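Local coordinates for chitin binding protein (Enterococcus faecalis, PDB 4A02), which cleaves chitin chains oxidatively with a copper centre, acting on both alpha- and beta-chitin and working in synergy with a chitinase, at residues H1-S6 and N81-H86; V25-W30 and A50-F55; I71-L76 and I134-K139; W91-T96 and A115-K120. All blocks are in the same frame, centred on the assembly; numbering follows the deposited sequence.

Contact 1: H1-S6 and N81-H86; sequences HGYVAS and NLTAQH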
# COMPACT_ATOMS: atom_id res chain seq x y z
N HIS A 1 2.05 4.51 13.26
CA HIS A 1 2.54 3.40 12.42
C HIS A 1 1.28 2.69 12.06
O HIS A 1 0.24 2.84 12.72
CB HIS A 1 3.57 2.59 13.08
CG HIS A 1 4.69 3.72 13.43
ND1 HIS A 1 4.41 5.10 13.62
CD2 HIS A 1 6.01 3.46 13.56
CE1 HIS A 1 5.66 5.54 13.86
NE2 HIS A 1 6.67 4.63 13.84
N GLY A 2 1.28 1.95 10.94
CA GLY A 2 0.07 1.33 10.51
C GLY A 2 0.19 0.71 9.15
O GLY A 2 1.24 0.77 8.51
N TYR A 3 -0.91 0.10 8.72
CA TYR A 3 -0.94 -0.63 7.47
C TYR A 3 -2.36 -0.60 6.92
O TYR A 3 -3.32 -0.29 7.64
CB TYR A 3 -0.45 -2.10 7.64
CG TYR A 3 -1.03 -2.79 8.84
CD1 TYR A 3 -2.33 -3.30 8.84
CD2 TYR A 3 -0.30 -2.93 10.01
CE1 TYR A 3 -2.85 -3.92 9.95
CE2 TYR A 3 -0.80 -3.54 11.13
CZ TYR A 3 -2.10 -4.03 11.11
OH TYR A 3 -2.57 -4.64 12.24
N VAL A 4 -2.50 -0.95 5.63
CA VAL A 4 -3.79 -1.13 5.02
C VAL A 4 -4.27 -2.54 5.24
O VAL A 4 -3.61 -3.51 4.87
CB VAL A 4 -3.79 -0.74 3.53
CG1 VAL A 4 -5.10 -1.12 2.89
CG2 VAL A 4 -3.50 0.74 3.38
N ALA A 5 -5.44 -2.65 5.90
CA ALA A 5 -6.02 -3.92 6.26
C ALA A 5 -7.11 -4.37 5.29
O ALA A 5 -7.38 -5.57 5.24
CB ALA A 5 -6.57 -3.85 7.69
N SER A 6 -7.70 -3.48 4.52
CA SER A 6 -8.76 -3.84 3.59
C SER A 6 -8.72 -2.96 2.38
O SER A 6 -8.83 -1.73 2.53
CB SER A 6 -10.11 -3.75 4.25
OG SER A 6 -11.08 -4.22 3.32
N ASN A 81 -5.40 0.21 9.54
CA ASN A 81 -5.34 -0.05 10.96
C ASN A 81 -4.03 0.55 11.47
O ASN A 81 -2.96 0.24 10.93
CB ASN A 81 -5.39 -1.53 11.30
CG ASN A 81 -6.69 -2.25 11.05
OD1 ASN A 81 -6.76 -3.49 11.25
ND2 ASN A 81 -7.75 -1.55 10.66
N LEU A 82 -4.14 1.42 12.47
CA LEU A 82 -2.99 2.17 12.97
C LEU A 82 -2.60 1.63 14.31
O LEU A 82 -3.48 1.53 15.19
CB LEU A 82 -3.34 3.66 13.05
CG LEU A 82 -3.95 4.25 11.80
CD1 LEU A 82 -4.16 5.76 11.99
CD2 LEU A 82 -3.10 4.00 10.56
N THR A 83 -1.33 1.33 14.44
CA THR A 83 -0.78 0.86 15.67
C THR A 83 -0.35 2.06 16.52
O THR A 83 -0.30 1.88 17.74
CB THR A 83 0.42 -0.09 15.48
OG1 THR A 83 1.46 0.52 14.70
CG2 THR A 83 0.00 -1.35 14.80
N ALA A 84 0.01 3.23 15.91
CA ALA A 84 0.27 4.43 16.65
C ALA A 84 -0.42 5.56 15.87
O ALA A 84 -0.04 5.82 14.74
CB ALA A 84 1.77 4.61 16.81
N GLN A 85 -1.38 6.19 16.51
CA GLN A 85 -2.15 7.22 15.80
C GLN A 85 -1.28 8.51 15.82
O GLN A 85 -0.87 8.91 16.85
CB GLN A 85 -3.51 7.40 16.44
CG GLN A 85 -4.34 6.15 16.49
CD GLN A 85 -5.33 6.28 17.64
OE1 GLN A 85 -5.01 5.77 18.73
NE2 GLN A 85 -6.43 7.00 17.47
N HIS A 86 -0.98 9.10 14.72
CA HIS A 86 -0.34 10.42 14.63
C HIS A 86 -1.23 11.40 13.94
O HIS A 86 -1.96 10.98 13.07
CB HIS A 86 0.89 10.41 13.73
CG HIS A 86 2.03 9.87 14.46
ND1 HIS A 86 3.12 10.63 14.82
CD2 HIS A 86 2.24 8.63 14.97
CE1 HIS A 86 3.97 9.83 15.50
NE2 HIS A 86 3.44 8.64 15.59
O HOH W 1 -5.10 -5.40 12.16
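Y3 and N81 meet on one face of an antiparallel strand pair, where the phenol ring crosses the carboxamide at a slant, the two planes 58° apart. CG of Y3 sits between its own backbone N and carbonyl carbon (chi1 45°), which folds the ring back across the neighbouring strand. N81 O lies over the centre of one ring face, and Y3 CE1 comes within 3.7 Å of N81 CB. Beyond them a water bridges Y3 OH, at 2.6 Å, and N81 OD1, to which it donates. The compact methyl of A5 packs against the same amide. One rung further on, G2 CA approaches L82 CA to 4.0 Å, a closeness that suits a residue without a side chain. The strand pair leads into the copper site: H1 and H86 both bind the metal, consistent with the histidine brace of lytic polysaccharide monooxygenases, in which the terminal amine is a further ligand. Their rings pass obliquely, planes 32° and centroids 5.8 Å apart, while H86 ND1 is hydrogen-bonded to OD1 of second-shell D152, orienting it. H1 O takes T83 N at 2.8 Å and A84 N at 3.2 Å from the same face of its plane, fastening the loop that carries H86.

Contact 2: V25-W30 and A50-F55; sequences VGRAQW and AGVSGF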
# COMPACT_ATOMS: atom_id res chain seq x y z
N VAL A 25 7.85 -12.04 3.26
CA VAL A 25 7.71 -10.60 3.21
C VAL A 25 8.79 -9.91 4.10
O VAL A 25 8.67 -8.73 4.45
CB VAL A 25 6.31 -10.12 3.62
CG1 VAL A 25 5.28 -10.57 2.59
CG2 VAL A 25 5.93 -10.57 5.00
N GLY A 26 9.87 -10.62 4.41
CA GLY A 26 10.90 -10.06 5.25
C GLY A 26 10.33 -9.63 6.58
O GLY A 26 9.50 -10.29 7.18
N ARG A 27 10.82 -8.46 7.05
CA ARG A 27 10.41 -7.94 8.35
C ARG A 27 8.92 -7.74 8.47
O ARG A 27 8.43 -7.70 9.60
CB ARG A 27 11.09 -6.60 8.64
CG ARG A 27 12.55 -6.64 8.97
CD ARG A 27 13.14 -5.24 9.03
NE ARG A 27 12.61 -4.53 10.17
CZ ARG A 27 12.88 -3.27 10.44
NH1 ARG A 27 13.67 -2.57 9.68
NH2 ARG A 27 12.37 -2.68 11.49
N ALA A 28 8.20 -7.59 7.35
CA ALA A 28 6.76 -7.37 7.45
C ALA A 28 6.00 -8.52 8.05
O ALA A 28 4.85 -8.36 8.44
CB ALA A 28 6.19 -7.01 6.08
N GLN A 29 6.63 -9.71 8.15
CA GLN A 29 5.94 -10.81 8.80
C GLN A 29 5.69 -10.50 10.25
O GLN A 29 4.69 -10.98 10.83
CB GLN A 29 6.76 -12.09 8.61
CG GLN A 29 6.13 -13.32 9.21
CD GLN A 29 6.93 -14.55 8.92
OE1 GLN A 29 7.46 -14.75 7.82
NE2 GLN A 29 7.02 -15.46 9.87
N TRP A 30 6.57 -9.71 10.86
CA TRP A 30 6.50 -9.35 12.25
C TRP A 30 6.13 -7.89 12.48
O TRP A 30 5.61 -7.58 13.56
CB TRP A 30 7.85 -9.68 12.97
CG TRP A 30 8.17 -11.14 12.80
CD1 TRP A 30 7.75 -12.20 13.54
CD2 TRP A 30 8.98 -11.73 11.75
NE1 TRP A 30 8.22 -13.39 13.06
CE2 TRP A 30 8.99 -13.11 11.94
CE3 TRP A 30 9.69 -11.21 10.67
CZ2 TRP A 30 9.68 -13.98 11.10
CZ3 TRP A 30 10.36 -12.05 9.87
CH2 TRP A 30 10.38 -13.42 10.08
N ALA A 50 9.65 0.52 0.62
CA ALA A 50 10.00 1.93 0.83
C ALA A 50 11.49 2.10 1.10
O ALA A 50 11.90 3.09 1.69
CB ALA A 50 9.17 2.56 1.91
N GLY A 51 12.32 1.20 0.64
CA GLY A 51 13.74 1.22 0.88
C GLY A 51 14.16 0.87 2.29
O GLY A 51 15.35 1.05 2.60
N VAL A 52 13.27 0.40 3.13
CA VAL A 52 13.58 0.13 4.53
C VAL A 52 14.35 -1.19 4.62
O VAL A 52 13.93 -2.22 4.07
CB VAL A 52 12.31 0.12 5.40
CG1 VAL A 52 12.67 -0.14 6.87
CG2 VAL A 52 11.57 1.42 5.24
N SER A 53 15.44 -1.18 5.39
CA SER A 53 16.25 -2.36 5.53
C SER A 53 15.45 -3.50 6.12
O SER A 53 14.76 -3.34 7.12
CB SER A 53 17.42 -2.03 6.48
OG SER A 53 18.27 -1.08 5.95
N GLY A 54 15.56 -4.68 5.51
CA GLY A 54 14.91 -5.85 5.97
C GLY A 54 13.53 -6.13 5.37
O GLY A 54 12.98 -7.22 5.61
N PHE A 55 13.00 -5.15 4.65
CA PHE A 55 11.72 -5.31 3.97
C PHE A 55 11.87 -5.61 2.48
O PHE A 55 10.87 -5.73 1.78
CB PHE A 55 10.85 -4.07 4.16
CG PHE A 55 10.31 -3.89 5.56
CD1 PHE A 55 10.99 -3.18 6.52
CD2 PHE A 55 9.06 -4.40 5.90
CE1 PHE A 55 10.47 -2.98 7.78
CE2 PHE A 55 8.52 -4.20 7.15
CZ PHE A 55 9.22 -3.48 8.11
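R27 reaches F55 and S53 through two turns of its chain: CG stands beside the backbone N (chi1 -73°), and after an extended step the chain bends at chi3 (69°). The backbone of the 3-10 segment already puts R27 CB over the centre of the F55 ring, 3.7 Å from the ring centroid and almost on its normal, a CH-pi contact. The two torsions then carry the guanidinium past the ring's rim, where F55 CE1 lies over one of its faces, 3.6 Å from R27 CZ. The two planes are inclined by 41°, so the groups do not stack in parallel. A long, flexible arginine suits this place because its methylenes and its charged end serve different partners. R27 NH1 donates to S53 O at 2.9 Å, the oxygen lying in the guanidinium plane and the N-H meeting the carbonyl almost head-on, while R27 NE forms a salt bridge with E31. Nearby, R27 N donates to G54 O, also at 2.9 Å. The small A28 lets the ring come close, F55 CE2 lying 3.8 Å from A28 CB. The type II beta turn from V52 to F55, closed by F55 N bonding V52 O, presents the S53 and G54 carbonyls, and G54 suits its third position, where phi is positive. A short 3-10 segment is thus docked on a beta turn within the long loop region between the first strand and strand 69-71, a region that in related enzymes contributes to the chitin-binding surface beside the copper.

Contact 3: I71-L76 and I134-K139; sequences ITTGPL and IPTDRK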
# COMPACT_ATOMS: atom_id res chain seq x y z
N ILE A 71 -11.44 -7.32 -6.61
CA ILE A 71 -12.23 -6.10 -6.46
C ILE A 71 -12.85 -5.78 -7.83
O ILE A 71 -12.49 -6.33 -8.84
CB ILE A 71 -11.40 -4.91 -5.98
CG1 ILE A 71 -10.37 -4.44 -7.01
CG2 ILE A 71 -10.73 -5.21 -4.63
CD1 ILE A 71 -9.74 -3.10 -6.67
N THR A 72 -13.80 -4.84 -7.80
CA THR A 72 -14.33 -4.25 -9.04
C THR A 72 -13.75 -2.86 -9.21
O THR A 72 -13.03 -2.34 -8.36
CB THR A 72 -15.85 -4.18 -9.02
OG1 THR A 72 -16.27 -3.23 -8.05
CG2 THR A 72 -16.48 -5.50 -8.78
N THR A 73 -14.02 -2.24 -10.36
CA THR A 73 -13.73 -0.83 -10.54
C THR A 73 -14.78 -0.00 -9.82
O THR A 73 -15.72 -0.51 -9.19
CB THR A 73 -13.67 -0.48 -12.02
OG1 THR A 73 -14.97 -0.70 -12.60
CG2 THR A 73 -12.68 -1.32 -12.79
N GLY A 74 -14.62 1.33 -9.87
CA GLY A 74 -15.50 2.21 -9.16
C GLY A 74 -15.07 2.41 -7.73
O GLY A 74 -13.94 2.09 -7.34
N PRO A 75 -15.95 2.96 -6.90
CA PRO A 75 -15.59 3.26 -5.52
C PRO A 75 -15.16 2.03 -4.76
O PRO A 75 -15.83 1.00 -4.79
CB PRO A 75 -16.85 3.91 -4.95
CG PRO A 75 -17.58 4.43 -6.16
CD PRO A 75 -17.31 3.44 -7.26
N LEU A 76 -14.04 2.15 -4.05
CA LEU A 76 -13.47 1.08 -3.24
C LEU A 76 -13.28 1.65 -1.83
O LEU A 76 -12.61 2.67 -1.65
CB LEU A 76 -12.11 0.65 -3.79
CG LEU A 76 -11.36 -0.37 -2.90
CD1 LEU A 76 -12.05 -1.70 -2.86
CD2 LEU A 76 -9.94 -0.52 -3.44
N ILE A 134 -11.53 3.54 -8.19
CA ILE A 134 -10.73 2.72 -9.07
C ILE A 134 -11.14 3.02 -10.50
O ILE A 134 -12.33 2.85 -10.85
CB ILE A 134 -10.90 1.23 -8.73
CG1 ILE A 134 -10.55 0.95 -7.29
CG2 ILE A 134 -10.14 0.37 -9.72
CD1 ILE A 134 -9.13 1.30 -6.88
N PRO A 135 -10.23 3.46 -11.37
CA PRO A 135 -10.64 3.84 -12.74
C PRO A 135 -11.30 2.72 -13.45
O PRO A 135 -10.93 1.54 -13.35
CB PRO A 135 -9.32 4.28 -13.38
CG PRO A 135 -8.45 4.71 -12.22
CD PRO A 135 -8.80 3.74 -11.12
N THR A 136 -12.33 3.06 -14.24
CA THR A 136 -13.15 2.07 -14.87
C THR A 136 -12.49 1.27 -15.98
O THR A 136 -13.05 0.25 -16.35
CB THR A 136 -14.49 2.70 -15.33
OG1 THR A 136 -14.21 3.69 -16.24
CG2 THR A 136 -15.20 3.26 -14.13
N ASP A 137 -11.35 1.69 -16.49
CA ASP A 137 -10.65 0.92 -17.48
C ASP A 137 -9.93 -0.26 -16.87
O ASP A 137 -9.53 -1.16 -17.61
CB ASP A 137 -9.63 1.74 -18.29
CG ASP A 137 -8.46 2.25 -17.50
OD1 ASP A 137 -8.54 2.40 -16.27
OD2 ASP A 137 -7.40 2.53 -18.15
N ARG A 138 -9.69 -0.28 -15.56
CA ARG A 138 -8.73 -1.25 -15.04
C ARG A 138 -9.31 -2.66 -15.04
O ARG A 138 -10.46 -2.89 -14.70
CB ARG A 138 -8.31 -0.87 -13.61
CG ARG A 138 -7.57 0.43 -13.50
CD ARG A 138 -6.38 0.50 -14.43
NE ARG A 138 -5.34 1.44 -14.00
CZ ARG A 138 -5.35 2.73 -14.19
NH1 ARG A 138 -6.32 3.36 -14.86
NH2 ARG A 138 -4.35 3.45 -13.68
N LYS A 139 -8.45 -3.62 -15.34
CA LYS A 139 -8.79 -5.03 -15.32
C LYS A 139 -7.54 -5.83 -15.02
O LYS A 139 -6.44 -5.45 -15.47
CB LYS A 139 -9.40 -5.49 -16.63
CG LYS A 139 -10.10 -6.81 -16.60
CD LYS A 139 -10.88 -7.15 -17.79
CE LYS A 139 -11.55 -8.50 -17.74
NZ LYS A 139 -11.96 -8.92 -19.14
O HOH W 2 -15.19 -1.03 -15.24
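G74 and I134 are joined by two main-chain hydrogen bonds as an antiparallel hydrogen-bonded pair, but the two differ in aim. G74 N meets I134 O at 2.9 Å, in the carbonyl plane and on a lone pair, whereas I134 N comes to G74 O from well above the carbonyl plane. The positive phi of G74 suits glycine, and a side chain there would run into P75 CD. Among the apolar contacts, I134 is the hub: its CG1 packs at 3.8 Å on L76 CB, while I71 CD1, its side chain crossing at about a right angle, lies 4.2 Å from the same carbon. CG2 turns to T73, so the beta-branched residue touches both sides. The T73 methyl nestles against the type I turn P135-R138, with CG2 3.3 Å from R138 O, while its hydroxyl shares a water with that turn, 2.7 Å from T73 OG1, the water donating to T136 O. Within the turn itself, R138 NH1 bonds the syn lone pair of D137 OD1 at 2.8 Å, its guanidinium pointing away from 71-76. D137, D112 and T96 O hold all three nitrogens, probably offsetting the charge and fixing its rotation; 71-76 is joined by backbone bonds, apolar packing and one water.

Contact 4: W91-T96 and A115-K120; sequences WDYYIT and ASIDGK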
# COMPACT_ATOMS: atom_id res chain seq x y z
N TRP A 91 -3.28 11.53 2.86
CA TRP A 91 -3.43 10.13 2.41
C TRP A 91 -3.45 10.19 0.91
O TRP A 91 -4.30 10.86 0.31
CB TRP A 91 -4.71 9.50 2.92
CG TRP A 91 -5.02 9.69 4.39
CD1 TRP A 91 -5.63 10.77 5.00
CD2 TRP A 91 -4.75 8.73 5.43
NE1 TRP A 91 -5.75 10.54 6.33
CE2 TRP A 91 -5.22 9.29 6.62
CE3 TRP A 91 -4.17 7.48 5.44
CZ2 TRP A 91 -5.10 8.62 7.84
CZ3 TRP A 91 -4.08 6.81 6.64
CH2 TRP A 91 -4.54 7.35 7.84
N ASP A 92 -2.52 9.49 0.24
CA ASP A 92 -2.44 9.48 -1.21
C ASP A 92 -2.54 8.06 -1.73
O ASP A 92 -2.04 7.13 -1.10
CB ASP A 92 -1.12 10.08 -1.70
CG ASP A 92 -1.00 11.55 -1.36
OD1 ASP A 92 -1.74 12.33 -1.96
OD2 ASP A 92 -0.16 11.86 -0.54
N TYR A 93 -3.16 7.91 -2.90
CA TYR A 93 -3.36 6.60 -3.50
C TYR A 93 -3.04 6.64 -4.97
O TYR A 93 -3.45 7.57 -5.69
CB TYR A 93 -4.79 6.13 -3.30
CG TYR A 93 -5.19 5.95 -1.86
CD1 TYR A 93 -5.64 7.02 -1.09
CD2 TYR A 93 -5.08 4.72 -1.23
CE1 TYR A 93 -6.00 6.83 0.22
CE2 TYR A 93 -5.43 4.55 0.08
CZ TYR A 93 -5.90 5.61 0.82
OH TYR A 93 -6.23 5.35 2.13
N TYR A 94 -2.34 5.60 -5.42
CA TYR A 94 -1.93 5.38 -6.80
C TYR A 94 -2.34 4.00 -7.23
O TYR A 94 -2.44 3.11 -6.37
CB TYR A 94 -0.40 5.53 -6.91
CG TYR A 94 0.18 6.79 -6.35
CD1 TYR A 94 0.40 6.91 -4.95
CD2 TYR A 94 0.52 7.87 -7.13
CE1 TYR A 94 0.94 8.05 -4.41
CE2 TYR A 94 1.06 9.05 -6.56
CZ TYR A 94 1.25 9.10 -5.17
OH TYR A 94 1.77 10.27 -4.64
N ILE A 95 -2.48 3.74 -8.54
CA ILE A 95 -2.72 2.41 -9.01
C ILE A 95 -1.98 2.21 -10.34
O ILE A 95 -1.94 3.12 -11.19
CB ILE A 95 -4.22 2.07 -9.13
CG1 ILE A 95 -4.43 0.58 -9.37
CG2 ILE A 95 -4.92 2.91 -10.17
CD1 ILE A 95 -5.89 0.18 -9.29
N THR A 96 -1.44 1.03 -10.54
CA THR A 96 -0.81 0.68 -11.78
C THR A 96 -1.74 0.88 -12.96
O THR A 96 -2.96 0.70 -12.85
CB THR A 96 -0.34 -0.81 -11.74
OG1 THR A 96 -1.37 -1.62 -11.18
CG2 THR A 96 0.91 -0.99 -10.92
N ALA A 115 -6.15 9.37 -5.81
CA ALA A 115 -6.76 10.10 -4.70
C ALA A 115 -5.72 10.80 -3.88
O ALA A 115 -4.60 10.32 -3.73
CB ALA A 115 -7.59 9.16 -3.79
N SER A 116 -6.13 11.93 -3.33
CA SER A 116 -5.33 12.68 -2.35
C SER A 116 -6.31 13.25 -1.33
O SER A 116 -7.17 14.08 -1.69
CB SER A 116 -4.53 13.81 -3.00
OG SER A 116 -3.59 14.36 -2.04
N ILE A 117 -6.20 12.85 -0.11
CA ILE A 117 -7.11 13.24 0.95
C ILE A 117 -6.31 13.99 2.01
O ILE A 117 -5.31 13.54 2.53
CB ILE A 117 -7.75 12.02 1.56
CG1 ILE A 117 -8.53 11.23 0.49
CG2 ILE A 117 -8.62 12.30 2.79
CD1 ILE A 117 -8.97 9.86 0.96
N ASP A 118 -6.83 15.22 2.33
CA ASP A 118 -6.15 16.06 3.32
C ASP A 118 -6.38 15.47 4.69
O ASP A 118 -7.53 15.19 5.05
CB ASP A 118 -6.68 17.50 3.15
CG ASP A 118 -5.99 18.56 4.03
OD1 ASP A 118 -5.08 18.33 4.87
OD2 ASP A 118 -6.30 19.76 3.81
N GLY A 119 -5.34 15.30 5.46
CA GLY A 119 -5.46 14.85 6.80
C GLY A 119 -5.82 15.88 7.84
O GLY A 119 -6.25 15.58 8.94
N LYS A 120 -5.63 17.14 7.48
CA LYS A 120 -5.99 18.33 8.31
C LYS A 120 -5.30 18.37 9.66
O LYS A 120 -5.76 19.03 10.58
CB LYS A 120 -7.48 18.40 8.52
CG LYS A 120 -8.17 18.67 7.17
CD LYS A 120 -9.68 18.56 7.18
CE LYS A 120 -10.10 17.09 7.05
NZ LYS A 120 -11.55 16.76 6.96
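D92 OD1 is held by two partners: S116 OG donates to it at 2.7 Å, nearly in line with its C-O bond, and K113 adds a salt bridge. The serine hydroxyl gets there because OG lies opposite its own backbone N (chi1 -170°), leaning toward the neighbouring strand. Strands 88-96 and 111-120 run antiparallel within one sheet of the immunoglobulin-like beta-sandwich that forms the core of these monooxygenases; the axes of segments 91-96 and 115-120 come within 4.7 Å, at 175°. D92 and S116 form a non-hydrogen-bonded pair on one face, small polar groups suited to an exposed position. The opposite face bears W91, Y93, A115 and I117 and meets strand 127-134 of the second sheet. There the rings meet short or branched neighbours at a slant or by single atoms: Y93 CD1 touches A115 CB at 4.0 Å, and W91 CD1 lies at the same distance from I117 CG2, the two side chains crossing obliquely. W91 also stacks on W148 of the adjacent strand 142-150 and meets W80 of the facing sheet, while Y93 OH is hydrogen-bonded to Q130 and to W80, which satisfies the hydroxyl of this buried tyrosine. I117 N donates to W91 O at 2.8 Å and W91 N to I117 O at 2.9 Å, both within the carbonyl planes; Y93 and A115 form a second hydrogen-bonded pair, both donors tilted from the planes. Past the ladder the second segment turns on an Asx turn, D118 OD1 accepting from K120 N at 2.9 Å, the N-H coming from above the carboxylate plane.

How the contacts relate
From the N terminus, contact 1 closes the longest loop, from H1 to the 81-86 segment, and contact 2 lies nested inside it, tying together two parts of the loop region beside the sandwich. Contact 3 opens on 71-76 before contact 1 has closed, so these two cross; both use strand 74-82, one at each end, and belong to the three-stranded sheet. Contact 4, nested within the loop that contact 3 closes, belongs to the other sheet. Contacts 3 and 4 touch, one of the places where the sheets meet: I134 packs on I95. Contact 2 lies across the chain's centre from contacts 3 and 4.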